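Local coordinates for tyrosine specific protein phosphatase, putative (Trypanosoma brucei, PDB 3M4U) that dephosphorylates the nucleolar protein NOPP44/46 as a protein tyrosine phosphatase and acts as a switch in the parasite's life cycle, at residues A[22-27]-A[282-287]; A[242-247]-A[260-265]; A[134-139]-A[189-194]; A[163-168]-A[172-177]. One frame throughout, in Å; residues are numbered along the deposited sequence.

Contact 1: A[22-27]-A[282-287]; sequences QREFVQ and VIYMTV
Glu24 of helix 14-31 and Tyr284 of helix 277-290 make this contact by themselves, carboxylate to phenol, bridging backbones whose closest CA atoms, those of the same two residues, are 11.7 Å apart. At CB the Glu24 side chain sets off toward the other helix. CG stands anti to the carbonyl carbon (chi1 -80°), and the chain runs on extended (chi2 -168°), which lets the two methylenes act as a spacer and carry the carboxylate to the phenol. Glu24 CD stops 3.2 Å from Tyr284 OH. Beyond it, Glu24 OE1 accepts the hydroxyl proton in a short bond of 2.6 Å from Tyr284 OH, using its syn lone pair. Because that lone pair faces the other oxygen, Glu24 OE2 also comes within 3.0 Å of Tyr284 OH, although the proton is directed at OE1. Glu24 OE1 meets the ring at its edge, near the ring plane, 3.2 Å from Tyr284 CE2. Carboxylate and ring planes differ by 27°. Glu24 OE1 is also hydrogen-bonded with Tyr280 OH, and a salt bridge from OE2 to Arg20 fixes the carboxylate further; the arginine probably favours its charged form. The N-terminal helix 14-31 is thereby tied to helix 277-290, with Val259 of helix 258-269 and loop residues Phe7 and Met9 against the Tyr284 side chain.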
loop_
_atom_site.group_PDB
_atom_site.type_symbol
_atom_site.label_atom_id
_atom_site.label_comp_id
_atom_site.label_asym_id
_atom_site.label_seq_id
_atom_site.Cartn_x
_atom_site.Cartn_y
_atom_site.Cartn_z
ATOM N N GLN A 22 5.258 -22.006 0.146
ATOM C CA GLN A 22 6.689 -21.758 0.049
ATOM C C GLN A 22 7.204 -21.900 -1.385
ATOM O O GLN A 22 7.841 -20.973 -1.912
ATOM C CB GLN A 22 7.469 -22.608 1.050
ATOM C CG GLN A 22 8.553 -23.483 0.466
ATOM C CD GLN A 22 8.711 -24.769 1.270
ATOM O OE1 GLN A 22 8.492 -24.776 2.490
ATOM N NE2 GLN A 22 9.068 -25.868 0.590
ATOM N N ARG A 23 6.907 -23.018 -2.047
ATOM C CA ARG A 23 7.424 -23.170 -3.405
ATOM C C ARG A 23 6.714 -22.252 -4.397
ATOM O O ARG A 23 7.294 -21.854 -5.408
ATOM C CB ARG A 23 7.473 -24.635 -3.875
ATOM C CG ARG A 23 6.137 -25.309 -4.109
ATOM C CD ARG A 23 6.323 -26.791 -4.469
ATOM N NE ARG A 23 5.073 -27.527 -4.300
ATOM C CZ ARG A 23 4.726 -28.129 -3.172
ATOM N NH1 ARG A 23 5.559 -28.096 -2.137
ATOM N NH2 ARG A 23 3.561 -28.764 -3.082
ATOM N N GLU A 24 5.469 -21.893 -4.103
ATOM C CA GLU A 24 4.800 -20.872 -4.902
ATOM C C GLU A 24 5.555 -19.550 -4.798
ATOM O O GLU A 24 5.786 -18.872 -5.805
ATOM C CB GLU A 24 3.354 -20.671 -4.447
ATOM C CG GLU A 24 2.372 -21.708 -4.966
ATOM C CD GLU A 24 0.932 -21.300 -4.730
ATOM O OE1 GLU A 24 0.707 -20.455 -3.831
ATOM O OE2 GLU A 24 0.031 -21.818 -5.433
ATOM N N PHE A 25 5.945 -19.186 -3.578
ATOM C CA PHE A 25 6.570 -17.889 -3.349
ATOM C C PHE A 25 7.957 -17.806 -3.986
ATOM O O PHE A 25 8.288 -16.806 -4.632
ATOM C CB PHE A 25 6.627 -17.550 -1.857
ATOM C CG PHE A 25 6.935 -16.110 -1.588
ATOM C CD1 PHE A 25 6.057 -15.116 -2.007
ATOM C CD2 PHE A 25 8.107 -15.741 -0.936
ATOM C CE1 PHE A 25 6.337 -13.768 -1.776
ATOM C CE2 PHE A 25 8.405 -14.393 -0.701
ATOM C CZ PHE A 25 7.523 -13.406 -1.120
ATOM N N VAL A 26 8.758 -18.856 -3.805
ATOM C CA VAL A 26 10.045 -18.955 -4.484
ATOM C C VAL A 26 9.888 -18.682 -5.984
ATOM O O VAL A 26 10.649 -17.903 -6.576
ATOM C CB VAL A 26 10.685 -20.354 -4.278
ATOM C CG1 VAL A 26 11.921 -20.530 -5.157
ATOM C CG2 VAL A 26 11.019 -20.589 -2.798
ATOM N N GLN A 27 8.893 -19.316 -6.596
ATOM C CA GLN A 27 8.632 -19.100 -8.015
ATOM C C GLN A 27 8.262 -17.640 -8.292
ATOM O O GLN A 27 8.759 -17.031 -9.255
ATOM C CB GLN A 27 7.537 -20.044 -8.523
ATOM C CG GLN A 27 7.136 -19.829 -9.992
ATOM C CD GLN A 27 6.201 -20.930 -10.540
ATOM O OE1 GLN A 27 5.178 -20.637 -11.158
ATOM N NE2 GLN A 27 6.566 -22.194 -10.318
ATOM N N VAL A 282 -0.601 -14.432 4.531
ATOM C CA VAL A 282 -1.723 -13.602 4.963
ATOM C C VAL A 282 -2.827 -13.547 3.900
ATOM O O VAL A 282 -4.014 -13.708 4.207
ATOM C CB VAL A 282 -1.233 -12.179 5.340
ATOM C CG1 VAL A 282 -2.377 -11.163 5.348
ATOM C CG2 VAL A 282 -0.530 -12.216 6.675
ATOM N N ILE A 283 -2.433 -13.348 2.645
ATOM C CA ILE A 283 -3.406 -13.287 1.549
ATOM C C ILE A 283 -4.203 -14.590 1.424
ATOM O O ILE A 283 -5.430 -14.559 1.270
ATOM C CB ILE A 283 -2.733 -12.930 0.196
ATOM C CG1 ILE A 283 -1.858 -11.689 0.362
ATOM C CG2 ILE A 283 -3.773 -12.660 -0.881
ATOM C CD1 ILE A 283 -1.067 -11.359 -0.867
ATOM N N TYR A 284 -3.512 -15.727 1.497
ATOM C CA TYR A 284 -4.186 -17.025 1.449
ATOM C C TYR A 284 -5.113 -17.182 2.627
ATOM O O TYR A 284 -6.215 -17.699 2.497
ATOM C CB TYR A 284 -3.182 -18.181 1.459
ATOM C CG TYR A 284 -2.830 -18.716 0.098
ATOM C CD1 TYR A 284 -3.784 -19.359 -0.685
ATOM C CD2 TYR A 284 -1.542 -18.572 -0.415
ATOM C CE1 TYR A 284 -3.464 -19.850 -1.958
ATOM C CE2 TYR A 284 -1.210 -19.066 -1.671
ATOM C CZ TYR A 284 -2.175 -19.714 -2.433
ATOM O OH TYR A 284 -1.851 -20.205 -3.681
ATOM N N MET A 285 -4.656 -16.720 3.784
ATOM C CA MET A 285 -5.404 -16.894 5.006
ATOM C C MET A 285 -6.632 -16.008 5.022
ATOM O O MET A 285 -7.585 -16.280 5.740
ATOM C CB MET A 285 -4.533 -16.581 6.208
ATOM C CG MET A 285 -3.439 -17.585 6.490
ATOM S SD MET A 285 -2.532 -17.023 7.953
ATOM C CE MET A 285 -1.213 -18.238 8.034
ATOM N N THR A 286 -6.597 -14.931 4.246
ATOM C CA THR A 286 -7.728 -14.033 4.164
ATOM C C THR A 286 -8.781 -14.739 3.343
ATOM O O THR A 286 -9.955 -14.749 3.698
ATOM C CB THR A 286 -7.347 -12.710 3.471
ATOM O OG1 THR A 286 -6.278 -12.091 4.191
ATOM C CG2 THR A 286 -8.548 -11.758 3.438
ATOM N N VAL A 287 -8.338 -15.334 2.238
ATOM C CA VAL A 287 -9.188 -16.165 1.375
ATOM C C VAL A 287 -9.809 -17.369 2.094
ATOM O O VAL A 287 -11.036 -17.532 2.098
ATOM C CB VAL A 287 -8.385 -16.705 0.187
ATOM C CG1 VAL A 287 -9.225 -17.701 -0.623
ATOM C CG2 VAL A 287 -7.890 -15.546 -0.674
#

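Contact 2: A[242-247]-A[260-265]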
loop_
_atom_site.group_PDB
_atom_site.type_symbol
_atom_site.label_atom_id
_atom_site.label_comp_id
_atom_site.label_asym_id
_atom_site.label_seq_id
_atom_site.Cartn_x
_atom_site.Cartn_y
_atom_site.Cartn_z
ATOM N N ALA A 242 -4.853 -8.935 -0.812
ATOM C CA ALA A 242 -5.989 -9.439 -0.050
ATOM C C ALA A 242 -7.319 -8.848 -0.539
ATOM O O ALA A 242 -8.298 -9.572 -0.703
ATOM C CB ALA A 242 -5.795 -9.176 1.449
ATOM N N TYR A 243 -7.358 -7.541 -0.777
ATOM C CA TYR A 243 -8.564 -6.914 -1.318
ATOM C C TYR A 243 -9.006 -7.585 -2.610
ATOM O O TYR A 243 -10.176 -7.898 -2.782
ATOM C CB TYR A 243 -8.331 -5.422 -1.568
ATOM C CG TYR A 243 -9.394 -4.748 -2.424
ATOM C CD1 TYR A 243 -10.548 -4.212 -1.852
ATOM C CD2 TYR A 243 -9.237 -4.642 -3.802
ATOM C CE1 TYR A 243 -11.519 -3.590 -2.631
ATOM C CE2 TYR A 243 -10.196 -4.029 -4.584
ATOM C CZ TYR A 243 -11.336 -3.503 -3.998
ATOM O OH TYR A 243 -12.292 -2.890 -4.784
ATOM N N ALA A 244 -8.058 -7.792 -3.522
ATOM C CA ALA A 244 -8.334 -8.411 -4.811
ATOM C C ALA A 244 -8.910 -9.823 -4.696
ATOM O O ALA A 244 -9.911 -10.163 -5.343
ATOM C CB ALA A 244 -7.072 -8.421 -5.693
ATOM N N ALA A 245 -8.282 -10.648 -3.875
ATOM C CA ALA A 245 -8.748 -12.020 -3.735
ATOM C C ALA A 245 -10.144 -12.088 -3.119
ATOM O O ALA A 245 -10.957 -12.901 -3.532
ATOM C CB ALA A 245 -7.758 -12.847 -2.953
ATOM N N LEU A 246 -10.429 -11.228 -2.147
ATOM C CA LEU A 246 -11.771 -11.182 -1.564
ATOM C C LEU A 246 -12.784 -10.844 -2.639
ATOM O O LEU A 246 -13.874 -11.415 -2.700
ATOM C CB LEU A 246 -11.864 -10.120 -0.476
ATOM C CG LEU A 246 -11.240 -10.460 0.869
ATOM C CD1 LEU A 246 -11.809 -9.530 1.944
ATOM C CD2 LEU A 246 -11.529 -11.906 1.203
ATOM N N LEU A 247 -12.410 -9.891 -3.481
ATOM C CA LEU A 247 -13.261 -9.452 -4.562
ATOM C C LEU A 247 -13.603 -10.650 -5.454
ATOM O O LEU A 247 -14.772 -10.895 -5.733
ATOM C CB LEU A 247 -12.545 -8.340 -5.331
ATOM C CG LEU A 247 -13.250 -7.555 -6.431
ATOM C CD1 LEU A 247 -13.269 -8.377 -7.714
ATOM C CD2 LEU A 247 -14.653 -7.132 -6.006
ATOM N N TYR A 260 -2.182 -16.816 -6.447
ATOM C CA TYR A 260 -0.916 -16.821 -7.149
ATOM C C TYR A 260 -0.847 -15.760 -8.249
ATOM O O TYR A 260 0.164 -15.057 -8.400
ATOM C CB TYR A 260 -0.647 -18.184 -7.768
ATOM C CG TYR A 260 0.711 -18.211 -8.400
ATOM C CD1 TYR A 260 1.809 -18.691 -7.701
ATOM C CD2 TYR A 260 0.910 -17.692 -9.676
ATOM C CE1 TYR A 260 3.060 -18.697 -8.267
ATOM C CE2 TYR A 260 2.159 -17.686 -10.251
ATOM C CZ TYR A 260 3.233 -18.191 -9.544
ATOM O OH TYR A 260 4.483 -18.180 -10.116
ATOM N N SER A 261 -1.908 -15.673 -9.041
ATOM C CA SER A 261 -1.911 -14.779 -10.192
ATOM C C SER A 261 -1.999 -13.330 -9.753
ATOM O O SER A 261 -1.334 -12.460 -10.321
ATOM C CB SER A 261 -3.074 -15.108 -11.122
ATOM O OG SER A 261 -2.907 -16.406 -11.659
ATOM N N ILE A 262 -2.836 -13.082 -8.745
ATOM C CA ILE A 262 -2.995 -11.749 -8.209
ATOM C C ILE A 262 -1.633 -11.230 -7.793
ATOM O O ILE A 262 -1.272 -10.091 -8.099
ATOM C CB ILE A 262 -3.935 -11.735 -7.011
ATOM C CG1 ILE A 262 -5.374 -11.882 -7.484
ATOM C CG2 ILE A 262 -3.772 -10.440 -6.223
ATOM C CD1 ILE A 262 -6.351 -12.098 -6.357
ATOM N N VAL A 263 -0.867 -12.073 -7.114
ATOM C CA VAL A 263 0.431 -11.627 -6.658
ATOM C C VAL A 263 1.399 -11.467 -7.839
ATOM O O VAL A 263 2.161 -10.496 -7.895
ATOM C CB VAL A 263 1.014 -12.540 -5.575
ATOM C CG1 VAL A 263 2.441 -12.135 -5.271
ATOM C CG2 VAL A 263 0.183 -12.463 -4.316
ATOM N N ALA A 264 1.343 -12.403 -8.785
ATOM C CA ALA A 264 2.165 -12.352 -9.998
ATOM C C ALA A 264 1.910 -11.073 -10.790
ATOM O O ALA A 264 2.841 -10.443 -11.289
ATOM C CB ALA A 264 1.903 -13.572 -10.881
ATOM N N ALA A 265 0.641 -10.703 -10.908
ATOM C CA ALA A 265 0.265 -9.501 -11.634
ATOM C C ALA A 265 0.774 -8.280 -10.892
ATOM O O ALA A 265 1.234 -7.324 -11.517
ATOM C CB ALA A 265 -1.235 -9.434 -11.805
#
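Ile262 of helix 258-269 reaches into the surface of helix 234-250 at Ala244 and Ala245, and this one side chain accounts for the tight part of the contact. Its CG1 is anti to the carbonyl carbon (chi1 -75°) and CD1 continues the chain outward (chi2 171°), which brings the terminal methyl down onto the backbone between the two alanines. Ile262 CD1 lies 3.5 Å from Ala245 N and 3.6 Å from Ala245 CA, closer than it comes to either methyl group: Ala244 CB and Ala245 CB are each 3.8 Å from Ile262 CD1. The second branch touches Ala244 alone, with Ile262 CG2 3.9 Å from Ala244 CB. With such small residues on one side, the helices approach to 7.2 Å between Ala244 CA and Ile262 CA. In the protein tyrosine phosphatase fold, helix 234-250 follows the phosphate-binding signature loop, and helices 258-269 and 277-290 come next in the chain; the three pack against one another in the helical part of the domain. Ala245 accordingly also touches Val287 of helix 277-290. No polar bond joins the two segments, and their combined buried surface is just 117 Å². Away from Ile262 the packing gives way to other partners and to solvent. Val263 and Ala264 turn to Leu28 of helix 14-31, while Ser261 is exposed, its OG bonded to Ser257 O one helical turn back.

Contact 3: A[134-139]-A[189-194]; sequences RYWPEE and VLQVQY
Trp136 and Gln191 meet ring to amide: the end of the glutamine side chain lies over one face of the indole, toward its rim, the two planes 34° apart. Gln191 gets there through a bend at chi2 (135°). On the opposite face, within the loop, Arg134 CG sits 3.4 Å above the indole plane of Trp136, so the ring has an aliphatic methylene on one face, and on the other the Gln191 amide and Arg175, which makes a cation-pi contact. Trp136 is also an edge for its neighbour, as its CE3 stands 3.9 Å above the Tyr135 ring, over its centre. This Tyr-Trp-Pro run corresponds to the YWP of the KCxxYWP motif of classical protein tyrosine phosphatases, a loop laid against strand 187-194 of the central mixed sheet. Among the polar contacts, Tyr135 OH reaches the Gln191 amide and is hydrogen-bonded to His228 NE2, at the end of the strand that leads into the signature loop. Gln193 OE1 approaches the indole obliquely, 4.0 Å from Trp136 CZ2, but its bond is to Arg175 NH2; the other end of that amide, NE2, is held by Thr122 O. The loop braces itself as well: Arg134 NE donates to Trp136 O over 2.7 Å, almost straight at 172°, and Arg134 NH2 adds a weak bond of 3.4 Å to Trp136 O. Arg134 NH2 also forms a salt bridge with Glu141.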
loop_
_atom_site.group_PDB
_atom_site.type_symbol
_atom_site.label_atom_id
_atom_site.label_comp_id
_atom_site.label_asym_id
_atom_site.label_seq_id
_atom_site.Cartn_x
_atom_site.Cartn_y
_atom_site.Cartn_z
ATOM N N ARG A 134 6.382 12.340 8.555
ATOM C CA ARG A 134 5.052 12.836 8.885
ATOM C C ARG A 134 4.632 13.987 7.959
ATOM O O ARG A 134 5.397 14.929 7.717
ATOM C CB ARG A 134 5.029 13.266 10.344
ATOM C CG ARG A 134 3.675 13.652 10.860
ATOM C CD ARG A 134 3.808 14.307 12.217
ATOM N NE ARG A 134 3.382 15.687 12.075
ATOM C CZ ARG A 134 3.956 16.728 12.655
ATOM N NH1 ARG A 134 4.992 16.566 13.463
ATOM N NH2 ARG A 134 3.475 17.933 12.420
ATOM N N TYR A 135 3.427 13.895 7.416
ATOM C CA TYR A 135 2.921 14.912 6.496
ATOM C C TYR A 135 1.545 15.363 6.933
ATOM O O TYR A 135 0.779 15.880 6.138
ATOM C CB TYR A 135 2.840 14.378 5.053
ATOM C CG TYR A 135 2.144 13.024 4.900
ATOM C CD1 TYR A 135 0.774 12.940 4.651
ATOM C CD2 TYR A 135 2.869 11.830 4.987
ATOM C CE1 TYR A 135 0.142 11.719 4.488
ATOM C CE2 TYR A 135 2.244 10.590 4.833
ATOM C CZ TYR A 135 0.882 10.544 4.591
ATOM O OH TYR A 135 0.264 9.318 4.446
ATOM N N TRP A 136 1.219 15.147 8.191
ATOM C CA TRP A 136 -0.043 15.637 8.718
ATOM C C TRP A 136 0.210 16.467 9.969
ATOM O O TRP A 136 1.155 16.206 10.725
ATOM C CB TRP A 136 -0.958 14.468 9.063
ATOM C CG TRP A 136 -0.341 13.539 10.043
ATOM C CD1 TRP A 136 -0.389 13.634 11.393
ATOM C CD2 TRP A 136 0.442 12.380 9.746
ATOM N NE1 TRP A 136 0.310 12.598 11.969
ATOM C CE2 TRP A 136 0.830 11.812 10.974
ATOM C CE3 TRP A 136 0.853 11.767 8.558
ATOM C CZ2 TRP A 136 1.608 10.654 11.055
ATOM C CZ3 TRP A 136 1.639 10.617 8.634
ATOM C CH2 TRP A 136 1.997 10.069 9.876
ATOM N N PRO A 137 -0.644 17.466 10.211
ATOM C CA PRO A 137 -0.482 18.190 11.480
ATOM C C PRO A 137 -0.675 17.260 12.695
ATOM O O PRO A 137 -1.519 16.357 12.668
ATOM C CB PRO A 137 -1.582 19.258 11.421
ATOM C CG PRO A 137 -1.939 19.375 9.953
ATOM C CD PRO A 137 -1.737 18.005 9.380
ATOM N N GLU A 138 0.117 17.468 13.740
ATOM C CA GLU A 138 -0.050 16.725 14.988
ATOM C C GLU A 138 -0.583 17.657 16.068
ATOM O O GLU A 138 -0.854 18.823 15.805
ATOM C CB GLU A 138 1.274 16.101 15.426
ATOM N N GLU A 139 -0.748 17.151 17.283
ATOM C CA GLU A 139 -1.109 18.018 18.394
ATOM C C GLU A 139 0.120 18.847 18.714
ATOM O O GLU A 139 1.206 18.299 18.891
ATOM C CB GLU A 139 -1.492 17.189 19.585
ATOM N N VAL A 189 -8.743 15.026 1.667
ATOM C CA VAL A 189 -8.309 13.659 1.480
ATOM C C VAL A 189 -8.253 13.026 2.850
ATOM O O VAL A 189 -7.828 13.658 3.812
ATOM C CB VAL A 189 -6.934 13.576 0.735
ATOM C CG1 VAL A 189 -5.899 14.442 1.405
ATOM C CG2 VAL A 189 -6.455 12.116 0.613
ATOM N N LEU A 190 -8.731 11.789 2.938
ATOM C CA LEU A 190 -8.730 11.063 4.196
ATOM C C LEU A 190 -7.558 10.085 4.251
ATOM O O LEU A 190 -7.468 9.173 3.420
ATOM C CB LEU A 190 -10.044 10.292 4.348
ATOM C CG LEU A 190 -10.042 9.314 5.524
ATOM C CD1 LEU A 190 -10.062 10.074 6.842
ATOM C CD2 LEU A 190 -11.218 8.364 5.437
ATOM N N GLN A 191 -6.642 10.267 5.199
ATOM C CA GLN A 191 -5.645 9.226 5.384
ATOM C C GLN A 191 -6.047 8.302 6.514
ATOM O O GLN A 191 -6.572 8.733 7.538
ATOM C CB GLN A 191 -4.216 9.762 5.598
ATOM C CG GLN A 191 -3.900 10.062 7.043
ATOM C CD GLN A 191 -2.540 9.559 7.532
ATOM O OE1 GLN A 191 -1.722 9.023 6.784
ATOM N NE2 GLN A 191 -2.298 9.760 8.816
ATOM N N VAL A 192 -5.791 7.018 6.305
ATOM C CA VAL A 192 -5.972 6.027 7.341
ATOM C C VAL A 192 -4.623 5.350 7.618
ATOM O O VAL A 192 -4.029 4.746 6.718
ATOM C CB VAL A 192 -7.055 4.997 6.912
ATOM C CG1 VAL A 192 -7.191 3.871 7.924
ATOM C CG2 VAL A 192 -8.392 5.701 6.714
ATOM N N GLN A 193 -4.132 5.469 8.854
ATOM C CA GLN A 193 -2.852 4.884 9.219
ATOM C C GLN A 193 -3.024 3.724 10.169
ATOM O O GLN A 193 -3.686 3.846 11.222
ATOM C CB GLN A 193 -1.921 5.924 9.849
ATOM C CG GLN A 193 -0.503 5.427 10.083
ATOM C CD GLN A 193 0.259 6.273 11.092
ATOM O OE1 GLN A 193 -0.293 7.223 11.661
ATOM N NE2 GLN A 193 1.536 5.933 11.324
ATOM N N TYR A 194 -2.425 2.593 9.798
ATOM C CA TYR A 194 -2.427 1.415 10.643
ATOM C C TYR A 194 -1.027 1.200 11.166
ATOM O O TYR A 194 -0.069 1.104 10.367
ATOM C CB TYR A 194 -2.869 0.192 9.849
ATOM C CG TYR A 194 -2.777 -1.113 10.620
ATOM C CD1 TYR A 194 -3.178 -1.192 11.954
ATOM C CD2 TYR A 194 -2.308 -2.269 10.005
ATOM C CE1 TYR A 194 -3.085 -2.381 12.661
ATOM C CE2 TYR A 194 -2.226 -3.471 10.694
ATOM C CZ TYR A 194 -2.619 -3.528 12.027
ATOM O OH TYR A 194 -2.530 -4.731 12.705
#

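Contact 4: A[163-168]-A[172-177]; sequences SYEVDA and IVRRPL
Glu165 and Arg174 form one rung, and Asp167 and Ile172 the next, of the antiparallel beta hairpin made by strands 165-167 and 172-180 in the large mixed sheet, where strand 172-180 also pairs with strand 187-194. Each of these hydrogen-bonded pairs uses both of its N-H and C=O groups. Glu165 N donates to Arg174 O at 3.2 Å and Arg174 N returns to Glu165 O at 3.0 Å; Asp167 N reaches Ile172 O at 2.9 Å and Ile172 N reaches Asp167 O at 3.3 Å. Between them Val166 and Val173 form a non-hydrogen-bonded pair, and the backbone of Val173 bonds instead to Gln193. A water links the side chains on the Glu165 face: it accepts from Arg174 NH1 at 2.6 Å and donates to Asp167 OD1 at 3.2 Å. Arg174 NH2 is taken by Glu211 in a salt bridge, and Asp167 OD2 by Leu170 N in the turn. Tyr164 OH bonds to Pro137 O, anchoring the hairpin's open end to the loop containing Pro137. The Tyr164 ring is covered on one face by the extended Arg175 chain, whose CG makes a CH-pi contact 3.6 Å from the ring centroid and 11° off its normal.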
loop_
_atom_site.group_PDB
_atom_site.type_symbol
_atom_site.label_atom_id
_atom_site.label_comp_id
_atom_site.label_asym_id
_atom_site.label_seq_id
_atom_site.Cartn_x
_atom_site.Cartn_y
_atom_site.Cartn_z
ATOM N N SER A 163 -13.016 15.804 11.718
ATOM C CA SER A 163 -11.868 15.746 12.617
ATOM C C SER A 163 -11.239 14.349 12.681
ATOM O O SER A 163 -11.794 13.393 12.146
ATOM C CB SER A 163 -12.269 16.201 14.023
ATOM O OG SER A 163 -12.698 15.098 14.808
ATOM N N TYR A 164 -10.078 14.249 13.332
ATOM C CA TYR A 164 -9.392 12.968 13.573
ATOM C C TYR A 164 -10.157 12.046 14.521
ATOM O O TYR A 164 -10.840 12.511 15.435
ATOM C CB TYR A 164 -8.051 13.206 14.264
ATOM C CG TYR A 164 -6.963 13.903 13.476
ATOM C CD1 TYR A 164 -5.634 13.827 13.905
ATOM C CD2 TYR A 164 -7.242 14.629 12.331
ATOM C CE1 TYR A 164 -4.614 14.455 13.216
ATOM C CE2 TYR A 164 -6.225 15.270 11.628
ATOM C CZ TYR A 164 -4.910 15.178 12.074
ATOM O OH TYR A 164 -3.878 15.793 11.387
ATOM N N GLU A 165 -9.995 10.736 14.335
ATOM C CA GLU A 165 -10.378 9.758 15.354
ATOM C C GLU A 165 -9.340 8.656 15.510
ATOM O O GLU A 165 -8.632 8.324 14.569
ATOM C CB GLU A 165 -11.764 9.149 15.094
ATOM C CG GLU A 165 -12.303 9.312 13.691
ATOM C CD GLU A 165 -13.500 8.402 13.420
ATOM O OE1 GLU A 165 -13.768 7.481 14.230
ATOM O OE2 GLU A 165 -14.167 8.599 12.382
ATOM N N VAL A 166 -9.270 8.089 16.709
ATOM C CA VAL A 166 -8.308 7.045 17.029
ATOM C C VAL A 166 -9.020 5.792 17.506
ATOM O O VAL A 166 -9.644 5.809 18.560
ATOM C CB VAL A 166 -7.368 7.473 18.177
ATOM C CG1 VAL A 166 -6.534 6.291 18.647
ATOM C CG2 VAL A 166 -6.478 8.618 17.753
ATOM N N ASP A 167 -8.922 4.702 16.753
ATOM C CA ASP A 167 -9.414 3.422 17.253
ATOM C C ASP A 167 -8.278 2.708 17.943
ATOM O O ASP A 167 -7.441 2.072 17.296
ATOM C CB ASP A 167 -9.979 2.555 16.135
ATOM C CG ASP A 167 -10.693 1.319 16.659
ATOM O OD1 ASP A 167 -11.701 0.926 16.019
ATOM O OD2 ASP A 167 -10.250 0.742 17.694
ATOM N N ALA A 168 -8.259 2.814 19.264
ATOM C CA ALA A 168 -7.154 2.294 20.055
ATOM C C ALA A 168 -6.989 0.775 19.961
ATOM O O ALA A 168 -5.865 0.260 20.054
ATOM C CB ALA A 168 -7.291 2.738 21.513
ATOM N N ILE A 172 -5.717 2.018 14.498
ATOM C CA ILE A 172 -6.018 2.711 13.264
ATOM C C ILE A 172 -6.417 4.156 13.557
ATOM O O ILE A 172 -7.388 4.406 14.270
ATOM C CB ILE A 172 -7.147 1.990 12.485
ATOM C CG1 ILE A 172 -6.673 0.602 12.043
ATOM C CG2 ILE A 172 -7.654 2.831 11.306
ATOM C CD1 ILE A 172 -7.744 -0.286 11.448
ATOM N N VAL A 173 -5.646 5.096 13.014
ATOM C CA VAL A 173 -5.974 6.515 13.060
ATOM C C VAL A 173 -6.574 6.977 11.733
ATOM O O VAL A 173 -6.056 6.651 10.664
ATOM C CB VAL A 173 -4.722 7.378 13.306
ATOM C CG1 VAL A 173 -5.130 8.814 13.661
ATOM C CG2 VAL A 173 -3.863 6.764 14.399
ATOM N N ARG A 174 -7.661 7.738 11.803
ATOM C CA ARG A 174 -8.203 8.392 10.619
ATOM C C ARG A 174 -7.909 9.890 10.715
ATOM O O ARG A 174 -8.219 10.521 11.732
ATOM C CB ARG A 174 -9.709 8.152 10.491
ATOM C CG ARG A 174 -10.121 6.683 10.405
ATOM C CD ARG A 174 -11.641 6.552 10.425
ATOM N NE ARG A 174 -12.112 5.312 9.811
ATOM C CZ ARG A 174 -12.079 4.131 10.413
ATOM N NH1 ARG A 174 -11.578 4.025 11.639
ATOM N NH2 ARG A 174 -12.523 3.060 9.786
ATOM N N ARG A 175 -7.280 10.441 9.672
ATOM C CA ARG A 175 -6.948 11.860 9.635
ATOM C C ARG A 175 -7.540 12.551 8.413
ATOM O O ARG A 175 -6.993 12.470 7.313
ATOM C CB ARG A 175 -5.431 12.069 9.680
ATOM C CG ARG A 175 -4.770 11.626 10.986
ATOM C CD ARG A 175 -3.266 11.920 10.982
ATOM N NE ARG A 175 -2.570 11.415 12.170
ATOM C CZ ARG A 175 -1.893 10.266 12.224
ATOM N NH1 ARG A 175 -1.282 9.891 13.348
ATOM N NH2 ARG A 175 -1.815 9.488 11.159
ATOM N N PRO A 176 -8.688 13.216 8.591
ATOM C CA PRO A 176 -9.170 14.010 7.461
ATOM C C PRO A 176 -8.284 15.234 7.310
ATOM O O PRO A 176 -8.041 15.943 8.291
ATOM C CB PRO A 176 -10.597 14.392 7.881
ATOM C CG PRO A 176 -10.984 13.351 8.942
ATOM C CD PRO A 176 -9.694 13.079 9.661
ATOM N N LEU A 177 -7.797 15.468 6.096
ATOM C CA LEU A 177 -6.809 16.511 5.863
ATOM C C LEU A 177 -7.243 17.405 4.729
ATOM O O LEU A 177 -8.056 17.009 3.893
ATOM C CB LEU A 177 -5.459 15.894 5.501
ATOM C CG LEU A 177 -4.893 14.895 6.505
ATOM C CD1 LEU A 177 -3.665 14.209 5.941
ATOM C CD2 LEU A 177 -4.561 15.584 7.807
HETATM O O HOH W 1 -11.780 1.808 12.907
#

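The four contacts fall into two groups, contacts 1 and 2 lying across the chain's centre from contact 3. Contacts 1 and 2, with centres 10 Å apart, join helices 14-31, 234-250, 258-269 and 277-290, and touch through Val287 and Ala245. Contacts 3 and 4, with centres 8 Å apart, lie on neighbouring strands 187-194 and 172-180 of the mixed sheet. Centres of contacts in different groups are about 28 to 32 Å apart. Along the chain contact 1 spans nearly everything; contact 4 falls within contact 3, and contact 2 opens after both have closed. One group thus joins helices near the two chain ends, while the other joins a hairpin and a loop to the central sheet.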